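Local coordinates for uncharacterized protein (PDB 5MU5) that probably transfers a sugar onto flagellin as a Maf glycosyltransferase, and is involved in forming the bacterial flagellum, at residues E28-H33 with F156-L161; Y384-S389 with T398-A403; R548-L553 with T588-F593. One frame throughout, in Å; residues are numbered along the deposited sequence.

Interaction 1: E28-H33 with F156-L161; sequences ERLRVH and FLYHSL
Leu-30 and Tyr-158 form the middle of this contact, their CA atoms 6.1 Å apart where helix 24-32 meets helix 154-160. The apolar part is carried by the two methyls of Leu-30. CD2 lies against the backbone of the facing helix, 3.6 Å from Tyr-158 CA, and also touches CG of Leu-157; CD1 of Leu-30 meets Leu-161 CD2 at 4.2 Å. The aromatic part pairs His-33 with Tyr-158. Their planes are inclined at 58° with centroids 5.3 Å apart, and the CD2 corner of the imidazole comes within 3.8 Å of Tyr-158 CG. With CG anti to the backbone N (chi1 178°), the phenol reaches across to helix 24-32, where the carbonyl oxygen of Leu-30 sits at the ring edge, in plane, 3.4 Å from Tyr-158 CE1. Replacing Tyr-158 by an alanine would probably open a gap beside His-33 and leave the Leu-30 carbonyl without its aromatic edge. The polar end of His-33 is held separately: NE2 is hydrogen-bonded to Asp-155, and Phe-154 meets the imidazole edge-to-face. Leu-16 and Phe-19 of helix 9-22 also pack on Leu-30, Trp-166 of helix 166-171 touches Leu-157 and Leu-161, and helix 154-160 itself follows strand 146-150 of the four-stranded parallel sheet.

Interaction 2: Y384-S389 with T398-A403; sequences YSLDDS and TTAALA
Leu-386 points from an extended loop onto helix 393-404, and its side chain meets three residues on successive turns. CB starts the contact 4.0 Å from the methyl CG2 of Thr-399. CG lies anti to the carbonyl carbon (chi1 -62°), and from it the two methyls part along the helix. CD1 stays near the first turn, 3.8 Å from Thr-399 CG2, and rests on CA and CB of Ala-400. CD2 reaches the following turn, where it comes within 3.6 Å of Ala-403 CB. The two alanines have only a methyl group each, and the leucine can therefore lie close to the helix backbone.

Thr-399 answers with both of its branches. Its hydroxyl, anti to the backbone N (chi1 -172°), gives a hydrogen bond to the carbonyl oxygen of Asp-387, with OG1 to O at 2.7 Å and a C=O...OG1 angle of 166°, so the donor approaches nearly head-on to the oxygen. The same torsion turns CG2 toward the loop, where it also touches CA of Ser-389 at 3.6 Å. The loop thus bends round one threonine, from Leu-386 to Ser-389.

The acidic side chains lead away from the helix: Asp-387 forms a salt bridge with Arg-482 and Asp-388 with Arg-478. Ser-389 OG bonds to Tyr-367 OH. The contact belongs to the MptE-like part of the chain and fastens the loop to the helix that follows it. Its chemistry is mostly apolar, with a single neutral hydroxyl that satisfies the Asp-387 carbonyl and ties the loop backbone to the helix at that point; Thr-399 supplies both this hydroxyl and a packing methyl, while the carboxylates pair with arginines of helix 467-482.

Interaction 3: R548-L553 with T588-F593; sequences RSIVTL and TVAQFF
A helix-helix crossing in the Maf helical bundle domain brings Ile-550 and its neighbours on helix 546-564 against Ala-590 at the start of helix 589-609. The short segments cross at -61°, their axes approaching to 8.7 Å. The small alanine permits the closeness: CA of Ile-550 and CA of Ala-590 are 4.6 Å apart.

Ala-590 packs against Ser-549, Ile-550 and Leu-553. Its CB faces the carbonyl oxygen of Ser-549 and lies 4.1 Å from Ser-549 CB; CG1 of Ile-550 comes to 3.7 Å from Ala-590 CA; and Leu-553 sends CD2 over the Ala-590 carbonyl group. With CG anti to the backbone N (chi1 -177°), Leu-553 carries this same CD2 on to the aliphatic part of Gln-591, 3.9 Å from Gln-591 CG. The contact between the helices is therefore apolar packing, and the polar ends of Ser-549 and Gln-591 have partners outside it: Ser-549 OG bonds to Glu-544, and Gln-591 NE2 to the carbonyl of Met-578.

The start of helix 589-609 is closed by a capping box. Thr-588, at the N-cap, accepts from Gln-591 N through OG1, and in return Thr-588 N donates to Gln-591 OE1 at 2.9 Å, in the carbonyl plane and on a lone pair. These reciprocal bonds hold the first turn in shape beside Leu-553 and restrain the rotation of the Gln-591 amide.

Further along, Phe-593 is wedged among Ile-550, Tyr-643 of helix 618-646 and Leu-242 and Met-246 of helix 242-257. Ile-550 turns CD1 over one face of the Phe-593 ring in a CH-pi contact, 4.0 Å from the centroid and 21° off the normal, displaced toward the rim so that Phe-593 CG is the nearest ring atom.

How the interactions relate
The three contacts follow one another along the chain, each in a different region: interaction 1 in the Maf N-terminal domain, interaction 2 in the MptE-like region and interaction 3 in the helical bundle. Interaction 1 is remote, its centre about 45 Å from that of interaction 2 and about 44 Å from that of interaction 3. Interactions 2 and 3 are nearer neighbours, with nearest atoms about 12 Å apart, and helix 373-378, which precedes the loop of interaction 2, packs on Val-589 and Phe-593 of interaction 3. A bound 1,2-ethanediol, probably from the crystallisation liquor, lies about 5 Å from the side chain of Asp-387 in interaction 2.

Interaction 1: E28-H33 with F156-L161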
ATOM      1  N   GLU A  28      -9.684 -27.703 -12.638  1.00 43.27           N
ATOM      2  CA  GLU A  28     -10.188 -28.838 -11.873  1.00 47.93           C
ATOM      3  C   GLU A  28     -11.651 -28.588 -11.491  1.00 46.10           C
ATOM      4  O   GLU A  28     -12.496 -29.468 -11.561  1.00 46.67           O
ATOM      5  CB  GLU A  28      -9.315 -29.124 -10.649  1.00 49.70           C
ATOM      6  CG  GLU A  28      -9.661 -30.418  -9.919  1.00 55.57           C
ATOM      7  CD  GLU A  28      -9.782 -31.643 -10.833  1.00 58.42           C
ATOM      8  OE1 GLU A  28      -8.919 -31.834 -11.718  1.00 60.78           O
ATOM      9  OE2 GLU A  28     -10.744 -32.429 -10.656  1.00 60.12           O
ATOM     10  N   ARG A  29     -11.951 -27.356 -11.160  1.00 44.12           N
ATOM     11  CA  ARG A  29     -13.295 -26.988 -10.814  1.00 45.44           C
ATOM     12  C   ARG A  29     -14.228 -27.090 -12.033  1.00 43.93           C
ATOM     13  O   ARG A  29     -15.334 -27.617 -11.940  1.00 44.51           O
ATOM     14  CB  ARG A  29     -13.274 -25.579 -10.234  1.00 48.75           C
ATOM     15  CG  ARG A  29     -14.606 -25.167  -9.682  1.00 52.92           C
ATOM     16  CD  ARG A  29     -14.547 -23.809  -9.046  1.00 54.92           C
ATOM     17  NE  ARG A  29     -15.906 -23.369  -8.745  1.00 57.76           N
ATOM     18  CZ  ARG A  29     -16.211 -22.166  -8.271  1.00 55.10           C
ATOM     19  NH1 ARG A  29     -15.252 -21.273  -8.029  1.00 48.87           N
ATOM     20  NH2 ARG A  29     -17.482 -21.871  -8.032  1.00 54.37           N
ATOM     21  N   LEU A  30     -13.785 -26.590 -13.177  1.00 41.48           N
ATOM     22  CA  LEU A  30     -14.550 -26.766 -14.411  1.00 41.68           C
ATOM     23  C   LEU A  30     -14.812 -28.235 -14.770  1.00 40.72           C
ATOM     24  O   LEU A  30     -15.894 -28.569 -15.264  1.00 40.89           O
ATOM     25  CB  LEU A  30     -13.826 -26.107 -15.582  1.00 41.70           C
ATOM     26  CG  LEU A  30     -13.924 -24.584 -15.579  1.00 42.82           C
ATOM     27  CD1 LEU A  30     -12.894 -23.964 -16.509  1.00 41.50           C
ATOM     28  CD2 LEU A  30     -15.337 -24.148 -15.970  1.00 42.80           C
ATOM     29  N   ARG A  31     -13.831 -29.104 -14.529  1.00 38.78           N
ATOM     30  CA  ARG A  31     -13.944 -30.510 -14.898  1.00 40.05           C
ATOM     31  C   ARG A  31     -15.108 -31.190 -14.174  1.00 41.82           C
ATOM     32  O   ARG A  31     -15.815 -31.973 -14.770  1.00 42.14           O
ATOM     33  CB  ARG A  31     -12.632 -31.264 -14.580  1.00 40.04           C
ATOM     34  CG  ARG A  31     -12.499 -32.625 -15.235  1.00 41.16           C
ATOM     35  CD  ARG A  31     -11.212 -33.373 -14.845  1.00 43.07           C
ATOM     36  NE  ARG A  31     -11.243 -33.690 -13.418  1.00 43.83           N
ATOM     37  CZ  ARG A  31     -11.725 -34.804 -12.890  1.00 44.13           C
ATOM     38  NH1 ARG A  31     -12.155 -35.803 -13.658  1.00 46.74           N
ATOM     39  NH2 ARG A  31     -11.742 -34.929 -11.576  1.00 44.26           N
ATOM     40  N   VAL A  32     -15.301 -30.891 -12.887  1.00 43.84           N
ATOM     41  CA  VAL A  32     -16.327 -31.580 -12.086  1.00 46.99           C
ATOM     42  C   VAL A  32     -17.618 -30.783 -11.899  1.00 46.64           C
ATOM     43  O   VAL A  32     -18.517 -31.246 -11.226  1.00 48.24           O
ATOM     44  CB  VAL A  32     -15.791 -31.997 -10.682  1.00 48.05           C
ATOM     45  CG1 VAL A  32     -14.642 -32.983 -10.818  1.00 49.48           C
ATOM     46  CG2 VAL A  32     -15.355 -30.788  -9.857  1.00 46.17           C
ATOM     47  N   HIS A  33     -17.718 -29.594 -12.484  1.00 47.50           N
ATOM     48  CA  HIS A  33     -18.884 -28.741 -12.260  1.00 48.50           C
ATOM     49  C   HIS A  33     -20.114 -29.305 -12.964  1.00 51.99           C
ATOM     50  O   HIS A  33     -20.019 -29.800 -14.082  1.00 52.34           O
ATOM     51  CB  HIS A  33     -18.603 -27.315 -12.733  1.00 47.65           C
ATOM     52  CG  HIS A  33     -19.724 -26.361 -12.482  1.00 48.90           C
ATOM     53  ND1 HIS A  33     -20.039 -25.893 -11.221  1.00 50.36           N
ATOM     54  CD2 HIS A  33     -20.597 -25.770 -13.334  1.00 49.44           C
ATOM     55  CE1 HIS A  33     -21.071 -25.068 -11.308  1.00 50.09           C
ATOM     56  NE2 HIS A  33     -21.426 -24.974 -12.580  1.00 50.39           N
ATOM     57  N   PHE A 156     -21.692 -19.501 -16.153  1.00 40.64           N
ATOM     58  CA  PHE A 156     -21.346 -18.786 -17.371  1.00 40.90           C
ATOM     59  C   PHE A 156     -19.934 -19.123 -17.843  1.00 40.37           C
ATOM     60  O   PHE A 156     -19.704 -19.318 -19.029  1.00 39.61           O
ATOM     61  CB  PHE A 156     -21.506 -17.268 -17.203  1.00 40.69           C
ATOM     62  CG  PHE A 156     -22.929 -16.817 -16.928  1.00 43.35           C
ATOM     63  CD1 PHE A 156     -24.020 -17.669 -17.128  1.00 44.21           C
ATOM     64  CD2 PHE A 156     -23.182 -15.501 -16.525  1.00 43.33           C
ATOM     65  CE1 PHE A 156     -25.313 -17.229 -16.886  1.00 46.48           C
ATOM     66  CE2 PHE A 156     -24.480 -15.063 -16.281  1.00 44.03           C
ATOM     67  CZ  PHE A 156     -25.542 -15.925 -16.462  1.00 45.13           C
ATOM     68  N   LEU A 157     -18.991 -19.194 -16.919  1.00 39.26           N
ATOM     69  CA  LEU A 157     -17.637 -19.586 -17.291  1.00 40.96           C
ATOM     70  C   LEU A 157     -17.663 -21.010 -17.845  1.00 39.75           C
ATOM     71  O   LEU A 157     -17.056 -21.296 -18.872  1.00 40.50           O
ATOM     72  CB  LEU A 157     -16.690 -19.516 -16.090  1.00 39.26           C
ATOM     73  CG  LEU A 157     -15.267 -19.984 -16.391  1.00 39.95           C
ATOM     74  CD1 LEU A 157     -14.572 -19.041 -17.376  1.00 40.39           C
ATOM     75  CD2 LEU A 157     -14.470 -20.105 -15.099  1.00 38.59           C
ATOM     76  N   TYR A 158     -18.386 -21.886 -17.156  1.00 39.75           N
ATOM     77  CA  TYR A 158     -18.492 -23.277 -17.558  1.00 41.92           C
ATOM     78  C   TYR A 158     -19.064 -23.409 -18.958  1.00 42.17           C
ATOM     79  O   TYR A 158     -18.503 -24.112 -19.772  1.00 43.41           O
ATOM     80  CB  TYR A 158     -19.340 -24.059 -16.552  1.00 43.73           C
ATOM     81  CG  TYR A 158     -19.541 -25.499 -16.931  1.00 44.42           C
ATOM     82  CD1 TYR A 158     -18.589 -26.458 -16.607  1.00 44.43           C
ATOM     83  CD2 TYR A 158     -20.679 -25.908 -17.621  1.00 47.31           C
ATOM     84  CE1 TYR A 158     -18.767 -27.776 -16.963  1.00 46.13           C
ATOM     85  CE2 TYR A 158     -20.861 -27.229 -17.993  1.00 46.46           C
ATOM     86  CZ  TYR A 158     -19.901 -28.161 -17.638  1.00 47.94           C
ATOM     87  OH  TYR A 158     -20.051 -29.484 -17.976  1.00 50.21           O
ATOM     88  N   HIS A 159     -20.167 -22.713 -19.246  1.00 43.48           N
ATOM     89  CA  HIS A 159     -20.765 -22.739 -20.588  1.00 42.30           C
ATOM     90  C   HIS A 159     -19.900 -22.046 -21.615  1.00 40.73           C
ATOM     91  O   HIS A 159     -19.994 -22.379 -22.784  1.00 39.78           O
ATOM     92  CB  HIS A 159     -22.129 -22.054 -20.617  1.00 44.40           C
ATOM     93  CG  HIS A 159     -23.171 -22.752 -19.826  1.00 46.82           C
ATOM     94  ND1 HIS A 159     -23.435 -24.093 -19.980  1.00 52.11           N
ATOM     95  CD2 HIS A 159     -24.036 -22.301 -18.887  1.00 49.43           C
ATOM     96  CE1 HIS A 159     -24.416 -24.444 -19.165  1.00 52.19           C
ATOM     97  NE2 HIS A 159     -24.804 -23.374 -18.496  1.00 51.40           N
ATOM     98  N   SER A 160     -19.099 -21.057 -21.186  1.00 39.45           N
ATOM     99  CA  SER A 160     -18.198 -20.310 -22.091  1.00 40.25           C
ATOM    100  C   SER A 160     -17.149 -21.219 -22.753  1.00 43.18           C
ATOM    101  O   SER A 160     -16.512 -20.829 -23.758  1.00 43.12           O
ATOM    102  CB  SER A 160     -17.472 -19.172 -21.364  1.00 39.03           C
ATOM    103  OG  SER A 160     -16.365 -19.675 -20.630  1.00 40.36           O
ATOM    104  N   LEU A 161     -16.957 -22.413 -22.177  1.00 43.39           N
ATOM    105  CA  LEU A 161     -16.095 -23.426 -22.781  1.00 45.48           C
ATOM    106  C   LEU A 161     -16.600 -23.827 -24.163  1.00 45.39           C
ATOM    107  O   LEU A 161     -15.820 -24.272 -24.994  1.00 45.52           O
ATOM    108  CB  LEU A 161     -15.999 -24.680 -21.912  1.00 45.67           C
ATOM    109  CG  LEU A 161     -15.382 -24.527 -20.530  1.00 46.67           C
ATOM    110  CD1 LEU A 161     -15.159 -25.909 -19.943  1.00 48.87           C
ATOM    111  CD2 LEU A 161     -14.087 -23.739 -20.539  1.00 45.75           C
TER

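Interaction 2: Y384-S389 with T398-A403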
ATOM      1  N   TYR A 384      11.397  -8.914  15.025  1.00 46.68           N
ATOM      2  CA  TYR A 384      11.803  -7.626  15.586  1.00 44.76           C
ATOM      3  C   TYR A 384      11.062  -6.447  14.947  1.00 43.09           C
ATOM      4  O   TYR A 384      11.458  -5.293  15.112  1.00 40.49           O
ATOM      5  CB  TYR A 384      13.324  -7.440  15.458  1.00 45.39           C
ATOM      6  CG  TYR A 384      14.132  -8.605  15.985  1.00 45.52           C
ATOM      7  CD1 TYR A 384      14.337  -8.781  17.352  1.00 47.90           C
ATOM      8  CD2 TYR A 384      14.716  -9.523  15.115  1.00 46.21           C
ATOM      9  CE1 TYR A 384      15.089  -9.846  17.833  1.00 48.77           C
ATOM     10  CE2 TYR A 384      15.464 -10.593  15.589  1.00 46.92           C
ATOM     11  CZ  TYR A 384      15.635 -10.748  16.939  1.00 47.40           C
ATOM     12  OH  TYR A 384      16.354 -11.791  17.405  1.00 50.86           O
ATOM     13  N   SER A 385       9.994  -6.735  14.211  1.00 44.03           N
ATOM     14  CA  SER A 385       9.176  -5.680  13.613  1.00 46.19           C
ATOM     15  C   SER A 385       7.806  -5.693  14.253  1.00 45.25           C
ATOM     16  O   SER A 385       7.485  -6.585  15.039  1.00 44.82           O
ATOM     17  CB  SER A 385       9.030  -5.852  12.093  1.00 47.80           C
ATOM     18  OG  SER A 385       8.583  -7.144  11.788  1.00 54.01           O
ATOM     19  N   LEU A 386       7.033  -4.666  13.929  1.00 44.08           N
ATOM     20  CA  LEU A 386       5.668  -4.546  14.356  1.00 45.11           C
ATOM     21  C   LEU A 386       4.776  -4.390  13.132  1.00 49.12           C
ATOM     22  O   LEU A 386       5.195  -3.830  12.119  1.00 49.45           O
ATOM     23  CB  LEU A 386       5.506  -3.326  15.256  1.00 42.87           C
ATOM     24  CG  LEU A 386       6.297  -3.350  16.556  1.00 42.04           C
ATOM     25  CD1 LEU A 386       6.160  -2.008  17.232  1.00 42.77           C
ATOM     26  CD2 LEU A 386       5.845  -4.470  17.485  1.00 42.01           C
ATOM     27  N   ASP A 387       3.569  -4.939  13.248  1.00 52.47           N
ATOM     28  CA  ASP A 387       2.483  -4.734  12.312  1.00 53.70           C
ATOM     29  C   ASP A 387       1.619  -3.613  12.867  1.00 52.64           C
ATOM     30  O   ASP A 387       1.519  -3.443  14.097  1.00 48.30           O
ATOM     31  CB  ASP A 387       1.605  -5.980  12.234  1.00 60.04           C
ATOM     32  CG  ASP A 387       2.298  -7.148  11.582  1.00 69.08           C
ATOM     33  OD1 ASP A 387       3.211  -6.920  10.757  1.00 74.73           O
ATOM     34  OD2 ASP A 387       1.917  -8.303  11.889  1.00 76.77           O
ATOM     35  N   ASP A 388       0.969  -2.878  11.967  1.00 47.15           N
ATOM     36  CA  ASP A 388       0.074  -1.793  12.343  1.00 46.36           C
ATOM     37  C   ASP A 388       0.760  -0.801  13.270  1.00 42.61           C
ATOM     38  O   ASP A 388       0.136  -0.259  14.173  1.00 44.35           O
ATOM     39  CB  ASP A 388      -1.228  -2.343  12.966  1.00 49.02           C
ATOM     40  CG  ASP A 388      -2.078  -3.152  11.961  1.00 55.27           C
ATOM     41  OD1 ASP A 388      -2.320  -2.650  10.826  1.00 55.54           O
ATOM     42  OD2 ASP A 388      -2.520  -4.279  12.308  1.00 58.21           O
ATOM     43  N   SER A 389       2.050  -0.565  13.043  1.00 41.46           N
ATOM     44  CA  SER A 389       2.787   0.415  13.835  1.00 42.95           C
ATOM     45  C   SER A 389       2.452   1.816  13.364  1.00 41.17           C
ATOM     46  O   SER A 389       2.763   2.780  14.073  1.00 38.86           O
ATOM     47  CB  SER A 389       4.310   0.188  13.819  1.00 42.84           C
ATOM     48  OG  SER A 389       4.872   0.404  12.550  1.00 45.62           O
ATOM     49  N   THR A 398       0.303   1.307  20.785  1.00 31.44           N
ATOM     50  CA  THR A 398      -0.639   0.227  21.015  1.00 31.08           C
ATOM     51  C   THR A 398      -0.072  -1.097  20.554  1.00 32.55           C
ATOM     52  O   THR A 398      -0.146  -2.092  21.273  1.00 32.42           O
ATOM     53  CB  THR A 398      -1.932   0.512  20.280  1.00 32.12           C
ATOM     54  OG1 THR A 398      -2.451   1.756  20.763  1.00 34.03           O
ATOM     55  CG2 THR A 398      -2.933  -0.604  20.506  1.00 32.40           C
ATOM     56  N   THR A 399       0.520  -1.122  19.366  1.00 35.43           N
ATOM     57  CA  THR A 399       1.017  -2.381  18.821  1.00 37.74           C
ATOM     58  C   THR A 399       2.262  -2.819  19.592  1.00 36.30           C
ATOM     59  O   THR A 399       2.439  -4.016  19.842  1.00 34.05           O
ATOM     60  CB  THR A 399       1.260  -2.339  17.284  1.00 40.90           C
ATOM     61  OG1 THR A 399       1.570  -3.660  16.815  1.00 44.98           O
ATOM     62  CG2 THR A 399       2.420  -1.440  16.920  1.00 43.19           C
ATOM     63  N   ALA A 400       3.096  -1.853  19.995  1.00 36.57           N
ATOM     64  CA  ALA A 400       4.298  -2.162  20.793  1.00 35.09           C
ATOM     65  C   ALA A 400       3.879  -2.786  22.106  1.00 34.09           C
ATOM     66  O   ALA A 400       4.475  -3.756  22.550  1.00 36.55           O
ATOM     67  CB  ALA A 400       5.134  -0.920  21.058  1.00 33.47           C
ATOM     68  N   ALA A 401       2.850  -2.230  22.729  1.00 33.16           N
ATOM     69  CA  ALA A 401       2.390  -2.730  24.025  1.00 33.08           C
ATOM     70  C   ALA A 401       1.902  -4.177  23.952  1.00 34.20           C
ATOM     71  O   ALA A 401       2.198  -4.985  24.825  1.00 35.95           O
ATOM     72  CB  ALA A 401       1.292  -1.842  24.565  1.00 32.38           C
ATOM     73  N   LEU A 402       1.162  -4.496  22.900  1.00 33.71           N
ATOM     74  CA  LEU A 402       0.635  -5.839  22.719  1.00 34.61           C
ATOM     75  C   LEU A 402       1.763  -6.805  22.395  1.00 32.75           C
ATOM     76  O   LEU A 402       1.781  -7.927  22.876  1.00 33.67           O
ATOM     77  CB  LEU A 402      -0.433  -5.853  21.608  1.00 35.10           C
ATOM     78  CG  LEU A 402      -1.701  -5.088  21.976  1.00 35.30           C
ATOM     79  CD1 LEU A 402      -2.500  -4.750  20.721  1.00 37.88           C
ATOM     80  CD2 LEU A 402      -2.541  -5.878  22.977  1.00 34.80           C
ATOM     81  N   ALA A 403       2.728  -6.340  21.612  1.00 33.34           N
ATOM     82  CA  ALA A 403       3.872  -7.160  21.246  1.00 33.52           C
ATOM     83  C   ALA A 403       4.713  -7.543  22.486  1.00 36.77           C
ATOM     84  O   ALA A 403       5.162  -8.691  22.615  1.00 38.09           O
ATOM     85  CB  ALA A 403       4.706  -6.434  20.219  1.00 32.99           C
TER

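Interaction 3: R548-L553 with T588-F593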
ATOM      1  N   ARG A 548      26.519  -1.138  -5.689  1.00 55.35           N
ATOM      2  CA  ARG A 548      26.765  -1.956  -6.860  1.00 55.86           C
ATOM      3  C   ARG A 548      25.478  -2.648  -7.319  1.00 53.01           C
ATOM      4  O   ARG A 548      25.149  -2.604  -8.508  1.00 51.08           O
ATOM      5  CB  ARG A 548      27.883  -2.955  -6.593  1.00 59.49           C
ATOM      6  CG  ARG A 548      28.357  -3.657  -7.838  1.00 63.36           C
ATOM      7  CD  ARG A 548      29.528  -4.584  -7.560  1.00 69.49           C
ATOM      8  NE  ARG A 548      29.686  -5.517  -8.670  1.00 72.85           N
ATOM      9  CZ  ARG A 548      30.707  -6.349  -8.832  1.00 78.74           C
ATOM     10  NH1 ARG A 548      31.705  -6.387  -7.955  1.00 81.07           N
ATOM     11  NH2 ARG A 548      30.733  -7.150  -9.890  1.00 83.25           N
ATOM     12  N   SER A 549      24.745  -3.246  -6.381  1.00 49.36           N
ATOM     13  CA  SER A 549      23.438  -3.849  -6.666  1.00 48.24           C
ATOM     14  C   SER A 549      22.444  -2.868  -7.290  1.00 47.30           C
ATOM     15  O   SER A 549      21.659  -3.226  -8.166  1.00 44.87           O
ATOM     16  CB  SER A 549      22.785  -4.315  -5.369  1.00 51.23           C
ATOM     17  OG  SER A 549      23.662  -5.125  -4.621  1.00 59.90           O
ATOM     18  N   ILE A 550      22.451  -1.639  -6.792  1.00 44.88           N
ATOM     19  CA  ILE A 550      21.512  -0.643  -7.253  1.00 44.75           C
ATOM     20  C   ILE A 550      21.866  -0.228  -8.675  1.00 45.66           C
ATOM     21  O   ILE A 550      21.019  -0.228  -9.563  1.00 43.71           O
ATOM     22  CB  ILE A 550      21.466   0.573  -6.313  1.00 43.50           C
ATOM     23  CG1 ILE A 550      20.936   0.141  -4.934  1.00 43.11           C
ATOM     24  CG2 ILE A 550      20.560   1.646  -6.888  1.00 43.98           C
ATOM     25  CD1 ILE A 550      21.234   1.102  -3.800  1.00 42.39           C
ATOM     26  N   VAL A 551      23.130   0.094  -8.879  1.00 47.95           N
ATOM     27  CA  VAL A 551      23.617   0.521 -10.173  1.00 50.23           C
ATOM     28  C   VAL A 551      23.435  -0.571 -11.243  1.00 51.43           C
ATOM     29  O   VAL A 551      23.141  -0.278 -12.404  1.00 53.13           O
ATOM     30  CB  VAL A 551      25.070   0.959 -10.038  1.00 52.48           C
ATOM     31  CG1 VAL A 551      25.704   1.173 -11.406  1.00 53.87           C
ATOM     32  CG2 VAL A 551      25.122   2.232  -9.195  1.00 53.91           C
ATOM     33  N   THR A 552      23.602  -1.823 -10.835  1.00 49.93           N
ATOM     34  CA  THR A 552      23.335  -2.981 -11.688  1.00 48.98           C
ATOM     35  C   THR A 552      21.854  -3.034 -12.094  1.00 48.11           C
ATOM     36  O   THR A 552      21.515  -3.226 -13.269  1.00 51.75           O
ATOM     37  CB  THR A 552      23.745  -4.275 -10.941  1.00 48.86           C
ATOM     38  OG1 THR A 552      25.170  -4.282 -10.774  1.00 48.32           O
ATOM     39  CG2 THR A 552      23.321  -5.534 -11.697  1.00 49.36           C
ATOM     40  N   LEU A 553      20.972  -2.861 -11.118  1.00 46.24           N
ATOM     41  CA  LEU A 553      19.535  -2.842 -11.387  1.00 46.63           C
ATOM     42  C   LEU A 553      19.158  -1.701 -12.350  1.00 45.74           C
ATOM     43  O   LEU A 553      18.374  -1.878 -13.284  1.00 46.94           O
ATOM     44  CB  LEU A 553      18.737  -2.725 -10.074  1.00 45.26           C
ATOM     45  CG  LEU A 553      17.206  -2.758 -10.207  1.00 45.74           C
ATOM     46  CD1 LEU A 553      16.715  -3.956 -11.022  1.00 46.35           C
ATOM     47  CD2 LEU A 553      16.533  -2.734  -8.847  1.00 44.41           C
ATOM     48  N   THR A 588      14.394  -6.755  -2.766  1.00 48.51           N
ATOM     49  CA  THR A 588      15.761  -6.459  -2.398  1.00 47.17           C
ATOM     50  C   THR A 588      15.890  -4.984  -2.024  1.00 47.25           C
ATOM     51  O   THR A 588      15.017  -4.155  -2.346  1.00 47.53           O
ATOM     52  CB  THR A 588      16.729  -6.692  -3.575  1.00 47.76           C
ATOM     53  OG1 THR A 588      16.320  -5.886  -4.683  1.00 46.96           O
ATOM     54  CG2 THR A 588      16.772  -8.179  -3.997  1.00 46.87           C
ATOM     55  N   VAL A 589      17.000  -4.655  -1.377  1.00 42.15           N
ATOM     56  CA  VAL A 589      17.335  -3.269  -1.094  1.00 40.56           C
ATOM     57  C   VAL A 589      17.377  -2.444  -2.388  1.00 41.81           C
ATOM     58  O   VAL A 589      16.813  -1.350  -2.461  1.00 42.46           O
ATOM     59  CB  VAL A 589      18.675  -3.205  -0.342  1.00 41.31           C
ATOM     60  CG1 VAL A 589      19.233  -1.798  -0.282  1.00 41.14           C
ATOM     61  CG2 VAL A 589      18.495  -3.773   1.058  1.00 40.24           C
ATOM     62  N   ALA A 590      18.040  -2.966  -3.414  1.00 44.46           N
ATOM     63  CA  ALA A 590      18.109  -2.281  -4.707  1.00 45.04           C
ATOM     64  C   ALA A 590      16.720  -1.951  -5.243  1.00 43.60           C
ATOM     65  O   ALA A 590      16.463  -0.845  -5.698  1.00 43.48           O
ATOM     66  CB  ALA A 590      18.870  -3.127  -5.713  1.00 45.10           C
ATOM     67  N   GLN A 591      15.814  -2.907  -5.153  1.00 41.83           N
ATOM     68  CA  GLN A 591      14.463  -2.682  -5.629  1.00 42.30           C
ATOM     69  C   GLN A 591      13.721  -1.625  -4.831  1.00 40.16           C
ATOM     70  O   GLN A 591      12.976  -0.831  -5.390  1.00 38.73           O
ATOM     71  CB  GLN A 591      13.684  -3.982  -5.606  1.00 41.36           C
ATOM     72  CG  GLN A 591      14.053  -4.885  -6.743  1.00 43.21           C
ATOM     73  CD  GLN A 591      13.434  -6.249  -6.594  1.00 46.96           C
ATOM     74  OE1 GLN A 591      13.319  -6.769  -5.482  1.00 44.92           O
ATOM     75  NE2 GLN A 591      13.037  -6.847  -7.720  1.00 48.36           N
ATOM     76  N   PHE A 592      13.879  -1.648  -3.517  1.00 40.06           N
ATOM     77  CA  PHE A 592      13.270  -0.621  -2.697  1.00 40.20           C
ATOM     78  C   PHE A 592      13.817   0.738  -3.043  1.00 36.91           C
ATOM     79  O   PHE A 592      13.083   1.712  -3.039  1.00 39.14           O
ATOM     80  CB  PHE A 592      13.511  -0.851  -1.213  1.00 40.98           C
ATOM     81  CG  PHE A 592      12.521  -1.756  -0.579  1.00 41.56           C
ATOM     82  CD1 PHE A 592      11.198  -1.385  -0.504  1.00 44.03           C
ATOM     83  CD2 PHE A 592      12.919  -2.963  -0.026  1.00 43.80           C
ATOM     84  CE1 PHE A 592      10.273  -2.209   0.096  1.00 45.22           C
ATOM     85  CE2 PHE A 592      12.010  -3.795   0.579  1.00 43.74           C
ATOM     86  CZ  PHE A 592      10.685  -3.417   0.640  1.00 47.23           C
ATOM     87  N   PHE A 593      15.104   0.816  -3.316  1.00 36.18           N
ATOM     88  CA  PHE A 593      15.713   2.113  -3.633  1.00 37.99           C
ATOM     89  C   PHE A 593      15.167   2.798  -4.868  1.00 38.96           C
ATOM     90  O   PHE A 593      14.929   3.992  -4.838  1.00 42.44           O
ATOM     91  CB  PHE A 593      17.230   2.002  -3.736  1.00 38.11           C
ATOM     92  CG  PHE A 593      17.934   2.469  -2.517  1.00 41.41           C
ATOM     93  CD1 PHE A 593      17.905   1.726  -1.362  1.00 42.24           C
ATOM     94  CD2 PHE A 593      18.628   3.674  -2.524  1.00 45.22           C
ATOM     95  CE1 PHE A 593      18.549   2.173  -0.226  1.00 43.77           C
ATOM     96  CE2 PHE A 593      19.260   4.129  -1.384  1.00 45.23           C
ATOM     97  CZ  PHE A 593      19.228   3.372  -0.239  1.00 42.86           C
TER